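Local atomic coordinates of 3-hydroxyadipyl-CoA dehydrogenase (Escherichia coli, PDB entry 3MOG), a protein that catalyses the NAD-dependent oxidation of (3S)-3-hydroxyadipyl-CoA to 3-oxoadipyl-CoA in the degradation of phenylacetate. Residues 133-138 with 158-163; 150-155 with 419-424. All coordinates share one frame; numbering follows the deposited sequence. Where two conformers were deposited one is given.

Contact 1 (133-138 with 158-163); sequences KNPERV and GLATAA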
loop_
_atom_site.group_PDB
_atom_site.type_symbol
_atom_site.label_atom_id
_atom_site.label_comp_id
_atom_site.label_asym_id
_atom_site.label_seq_id
_atom_site.Cartn_x
_atom_site.Cartn_y
_atom_site.Cartn_z
ATOM N N LYS C 133 10.428 -34.896 2.111
ATOM C CA LYS C 133 11.055 -35.783 3.102
ATOM C C LYS C 133 12.195 -35.232 3.940
ATOM O O LYS C 133 12.068 -35.134 5.155
ATOM C CB LYS C 133 11.458 -37.120 2.456
ATOM C CG LYS C 133 10.721 -38.379 2.963
ATOM C CD LYS C 133 9.284 -38.143 3.459
ATOM C CE LYS C 133 9.166 -38.376 4.975
ATOM N NZ LYS C 133 7.804 -38.069 5.503
ATOM N N ASN C 134 13.317 -34.910 3.313
ATOM C CA ASN C 134 14.440 -34.349 4.050
ATOM C C ASN C 134 14.627 -32.906 3.627
ATOM O O ASN C 134 15.431 -32.624 2.752
ATOM C CB ASN C 134 15.712 -35.147 3.782
ATOM C CG ASN C 134 15.782 -36.412 4.592
ATOM O OD1 ASN C 134 14.975 -37.318 4.402
ATOM N ND2 ASN C 134 16.754 -36.490 5.498
ATOM N N PRO C 135 13.887 -31.975 4.255
ATOM C CA PRO C 135 13.773 -30.621 3.688
ATOM C C PRO C 135 15.106 -29.866 3.637
ATOM O O PRO C 135 15.255 -28.916 2.868
ATOM C CB PRO C 135 12.781 -29.936 4.630
ATOM C CG PRO C 135 12.948 -30.650 5.934
ATOM C CD PRO C 135 13.298 -32.065 5.605
ATOM N N GLU C 136 16.066 -30.346 4.421
ATOM C CA GLU C 136 17.390 -29.762 4.580
ATOM C C GLU C 136 18.287 -29.842 3.349
ATOM O O GLU C 136 19.268 -29.095 3.248
ATOM C CB GLU C 136 18.093 -30.457 5.744
ATOM C CG GLU C 136 17.496 -31.833 6.057
ATOM C CD GLU C 136 18.544 -32.898 6.307
ATOM O OE1 GLU C 136 19.577 -32.601 6.951
ATOM O OE2 GLU C 136 18.323 -34.043 5.855
ATOM N N ARG C 137 17.993 -30.758 2.435
ATOM C CA ARG C 137 18.818 -30.885 1.235
ATOM C C ARG C 137 18.144 -30.251 0.029
ATOM O O ARG C 137 18.587 -30.429 -1.099
ATOM C CB ARG C 137 19.267 -32.340 0.963
ATOM C CG ARG C 137 18.209 -33.429 1.156
ATOM C CD ARG C 137 17.147 -33.380 0.081
ATOM N NE ARG C 137 15.990 -34.210 0.393
ATOM C CZ ARG C 137 15.792 -35.430 -0.098
ATOM N NH1 ARG C 137 16.678 -35.970 -0.930
ATOM N NH2 ARG C 137 14.699 -36.102 0.241
ATOM N N VAL C 138 17.048 -29.540 0.281
ATOM C CA VAL C 138 16.416 -28.703 -0.731
ATOM C C VAL C 138 17.032 -27.300 -0.660
ATOM O O VAL C 138 17.262 -26.775 0.427
ATOM C CB VAL C 138 14.887 -28.632 -0.551
ATOM C CG1 VAL C 138 14.221 -28.012 -1.766
ATOM C CG2 VAL C 138 14.312 -30.015 -0.298
ATOM N N GLY C 158 16.408 -22.012 1.739
ATOM C CA GLY C 158 15.091 -21.962 2.347
ATOM C C GLY C 158 15.278 -22.021 3.845
ATOM O O GLY C 158 16.407 -22.174 4.343
ATOM N N LEU C 159 14.166 -21.921 4.566
ATOM C CA LEU C 159 14.166 -21.991 6.029
ATOM C C LEU C 159 14.933 -23.190 6.582
ATOM O O LEU C 159 15.754 -23.038 7.489
ATOM C CB LEU C 159 12.716 -22.017 6.531
ATOM C CG LEU C 159 12.413 -22.029 8.026
ATOM C CD1 LEU C 159 12.765 -20.672 8.642
ATOM C CD2 LEU C 159 10.946 -22.376 8.220
ATOM N N ALA C 160 14.678 -24.362 5.995
ATOM C CA ALA C 160 15.224 -25.638 6.456
ATOM C C ALA C 160 16.613 -25.979 5.920
ATOM O O ALA C 160 17.271 -26.869 6.460
ATOM C CB ALA C 160 14.247 -26.774 6.124
ATOM N N THR C 161 17.046 -25.280 4.870
ATOM C CA THR C 161 18.287 -25.608 4.145
ATOM C C THR C 161 19.509 -25.657 5.049
ATOM O O THR C 161 19.885 -24.645 5.653
ATOM C CB THR C 161 18.576 -24.593 3.007
ATOM O OG1 THR C 161 17.476 -24.547 2.094
ATOM C CG2 THR C 161 19.853 -24.955 2.235
ATOM N N ALA C 162 20.135 -26.831 5.119
ATOM C CA ALA C 162 21.372 -27.016 5.882
ATOM C C ALA C 162 22.537 -26.211 5.308
ATOM O O ALA C 162 22.598 -25.949 4.099
ATOM C CB ALA C 162 21.733 -28.493 5.974
ATOM N N ALA C 163 23.448 -25.815 6.195
ATOM C CA ALA C 163 24.637 -25.051 5.830
ATOM C C ALA C 163 25.687 -25.865 5.069
ATOM O O ALA C 163 26.416 -25.298 4.239
ATOM C CB ALA C 163 25.262 -24.389 7.071
#

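Contact 2 (150-155 with 419-424); sequences MKLVEV and MRLGVN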
loop_
_atom_site.group_PDB
_atom_site.type_symbol
_atom_site.label_atom_id
_atom_site.label_comp_id
_atom_site.label_asym_id
_atom_site.label_seq_id
_atom_site.Cartn_x
_atom_site.Cartn_y
_atom_site.Cartn_z
ATOM N N MET C 150 26.982 -17.034 -18.565
ATOM C CA MET C 150 26.842 -16.243 -17.320
ATOM C C MET C 150 27.547 -16.861 -16.102
ATOM O O MET C 150 27.340 -18.034 -15.783
ATOM C CB MET C 150 25.358 -16.001 -17.018
ATOM C CG MET C 150 24.613 -15.182 -18.106
ATOM S SD MET C 150 25.306 -13.531 -18.452
ATOM C CE MET C 150 24.728 -12.628 -17.028
ATOM N N LYS C 151 28.440 -16.113 -15.497
ATOM C CA LYS C 151 29.207 -16.593 -14.373
ATOM C C LYS C 151 28.508 -16.759 -13.049
ATOM O O LYS C 151 28.964 -17.496 -12.212
ATOM C CB LYS C 151 30.482 -15.797 -14.216
ATOM C CG LYS C 151 31.546 -16.260 -15.145
ATOM C CD LYS C 151 32.863 -15.630 -14.842
ATOM C CE LYS C 151 33.297 -15.804 -13.401
ATOM N NZ LYS C 151 34.094 -17.030 -13.174
ATOM N N LEU C 152 27.430 -16.035 -12.842
ATOM C CA LEU C 152 26.821 -15.978 -11.518
ATOM C C LEU C 152 25.851 -17.131 -11.259
ATOM O O LEU C 152 25.081 -17.492 -12.130
ATOM C CB LEU C 152 26.108 -14.629 -11.300
ATOM C CG LEU C 152 25.751 -14.338 -9.833
ATOM C CD1 LEU C 152 26.961 -13.752 -9.042
ATOM C CD2 LEU C 152 24.547 -13.431 -9.754
ATOM N N VAL C 153 25.902 -17.706 -10.061
ATOM C CA VAL C 153 24.751 -18.457 -9.547
ATOM C C VAL C 153 24.399 -18.029 -8.118
ATOM O O VAL C 153 25.282 -17.782 -7.307
ATOM C CB VAL C 153 24.826 -20.027 -9.765
ATOM C CG1 VAL C 153 26.200 -20.491 -9.993
ATOM C CG2 VAL C 153 24.130 -20.825 -8.644
ATOM N N GLU C 154 23.107 -17.889 -7.846
ATOM C CA GLU C 154 22.624 -17.587 -6.513
ATOM C C GLU C 154 22.268 -18.901 -5.829
ATOM O O GLU C 154 21.435 -19.664 -6.331
ATOM C CB GLU C 154 21.407 -16.658 -6.600
ATOM C CG GLU C 154 21.728 -15.277 -7.143
ATOM C CD GLU C 154 20.504 -14.371 -7.247
ATOM O OE1 GLU C 154 19.569 -14.710 -8.006
ATOM O OE2 GLU C 154 20.488 -13.309 -6.582
ATOM N N VAL C 155 22.936 -19.180 -4.715
ATOM C CA VAL C 155 22.703 -20.392 -3.941
ATOM C C VAL C 155 21.724 -20.040 -2.828
ATOM O O VAL C 155 22.055 -19.316 -1.896
ATOM C CB VAL C 155 24.007 -20.958 -3.330
ATOM C CG1 VAL C 155 23.699 -22.174 -2.453
ATOM C CG2 VAL C 155 25.017 -21.324 -4.414
ATOM N N MET C 419 25.616 -8.135 -8.475
ATOM C CA MET C 419 25.291 -7.059 -9.381
ATOM C C MET C 419 26.361 -6.904 -10.492
ATOM O O MET C 419 26.032 -6.560 -11.630
ATOM C CB MET C 419 25.041 -5.760 -8.603
ATOM C CG MET C 419 23.940 -5.870 -7.517
ATOM S SD MET C 419 22.516 -6.915 -7.901
ATOM C CE MET C 419 21.710 -5.906 -9.116
ATOM N N ARG C 420 27.625 -7.156 -10.164
ATOM C CA ARG C 420 28.682 -7.174 -11.180
ATOM C C ARG C 420 28.502 -8.308 -12.189
ATOM O O ARG C 420 28.669 -8.107 -13.388
ATOM C CB ARG C 420 30.060 -7.287 -10.536
ATOM C CG ARG C 420 30.875 -6.009 -10.558
ATOM C CD ARG C 420 32.245 -6.251 -9.947
ATOM N NE ARG C 420 32.152 -6.436 -8.502
ATOM C CZ ARG C 420 32.503 -7.534 -7.839
ATOM N NH1 ARG C 420 32.985 -8.589 -8.487
ATOM N NH2 ARG C 420 32.376 -7.563 -6.516
ATOM N N LEU C 421 28.158 -9.500 -11.709
ATOM C CA LEU C 421 28.094 -10.661 -12.601
ATOM C C LEU C 421 26.719 -10.935 -13.203
ATOM O O LEU C 421 26.623 -11.271 -14.378
ATOM C CB LEU C 421 28.688 -11.895 -11.913
ATOM C CG LEU C 421 30.193 -11.728 -11.586
ATOM C CD1 LEU C 421 30.747 -12.942 -10.877
ATOM C CD2 LEU C 421 31.051 -11.411 -12.835
ATOM N N GLY C 422 25.659 -10.757 -12.421
ATOM C CA GLY C 422 24.307 -11.051 -12.897
ATOM C C GLY C 422 23.750 -10.051 -13.895
ATOM O O GLY C 422 22.999 -10.427 -14.796
ATOM N N VAL C 423 24.115 -8.779 -13.737
ATOM C CA VAL C 423 23.571 -7.722 -14.582
ATOM C C VAL C 423 24.630 -6.726 -15.025
ATOM O O VAL C 423 24.294 -5.651 -15.519
ATOM C CB VAL C 423 22.412 -6.950 -13.885
ATOM C CG1 VAL C 423 21.061 -7.687 -14.028
ATOM C CG2 VAL C 423 22.749 -6.717 -12.440
ATOM N N ASN C 424 25.900 -7.078 -14.837
ATOM C CA ASN C 424 27.040 -6.301 -15.359
ATOM C C ASN C 424 27.090 -4.809 -15.030
ATOM O O ASN C 424 27.382 -3.985 -15.894
ATOM C CB ASN C 424 27.223 -6.537 -16.861
ATOM C CG ASN C 424 28.142 -7.698 -17.153
ATOM O OD1 ASN C 424 29.369 -7.552 -17.122
ATOM N ND2 ASN C 424 27.561 -8.860 -17.441
#

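Contact 1 (133-138 with 158-163)
P135 lays CB of its ring against the CB methyl of A160, 3.8 Å away. E136 follows in the 3-10 turn. E136 CA makes a CA-H...O contact with A160 O (3.5 Å). E136 O accepts a nearly straight bond from A162 N (3.1 Å), in the carbonyl plane on a lone pair. The carboxylate of E136 turns back instead to N134 ND2. R137 closes the turn: its N and NE reach N134 O from opposite faces of the carbonyl plane. At V138 the backbone O receives the hydroxyl T161 OG1 at 2.8 Å, in the carbonyl plane. The T161 hydroxyl lies beside its own backbone N (chi1 -57°), and it also accepts from G158 N. A valine in place of T161 would probably leave both V138 O and G158 N without this partner. A162 is at the N-cap position of helix 163-175, so its bond links the residue just before the helix to the 3-10 turn. The contact ties the turn leading into strand 138-143 to the loop between the adjacent antiparallel strand 152-157 and helix 163-175, in the NAD-binding domain. Helix 96-109 packs against R137 and V138, and R273 of a second subunit packs on A160.

Contact 2 (150-155 with 419-424)
The backbones come nearest at L152 and L421, with CA atoms 5.6 Å apart, where the start of strand 152-157 meets helix 412-422. L152 points at the helix. L152 CB and L152 CD1 each lie 3.8 Å from L421 CB, and the two leucine side chains cross obliquely. With CG of L152 anti to the backbone N (chi1 -165°), the branched end is carried to where CD1 lies by L421 CB and CD2 reaches the backbone of G422. L152 CD2 is 3.9 Å from G422 N and equally close to G422 CA. The strand belongs to the sheet of the Rossmann-type NAD-binding domain, whereas the helix belongs to the second of the chain's two C-terminal-type domains of the 3-hydroxyacyl-CoA dehydrogenase family. The contact therefore joins regions far apart in sequence. M150 adds a second touch. Its chain bends at chi2 and chi3 (-58° and -76°), which brings the methyl to the helix backbone. M150 CE lies 3.5 Å from L421 O and 3.6 Å from G422 O. K151 adds a looser touch, K151 CB being 4.4 Å from L421 CD1, while its amine turns away to G177 O. V181 of strand 179-184 and V191 of helix 191-194 also touch L152. Q179 of strand 179-184 touches L421.

Both contacts lie at the surface and each includes one buried residue, V138 in contact 1 and L152 in contact 2. Strand 152-157 runs between them: contact 2 uses its start, and contact 1 the loop that follows it, with centres about 24 Å apart. Contact 1 stays inside the NAD-binding domain, near the chain's periphery, and is mainly polar. Contact 2 has its centre about 9 Å from the chain centre and bridges two domains by leucine packing and by methyls against the helix backbone. Their surroundings differ too. A second subunit reaches contact 1, whereas no other chain of the trimer touches the segments of contact 2.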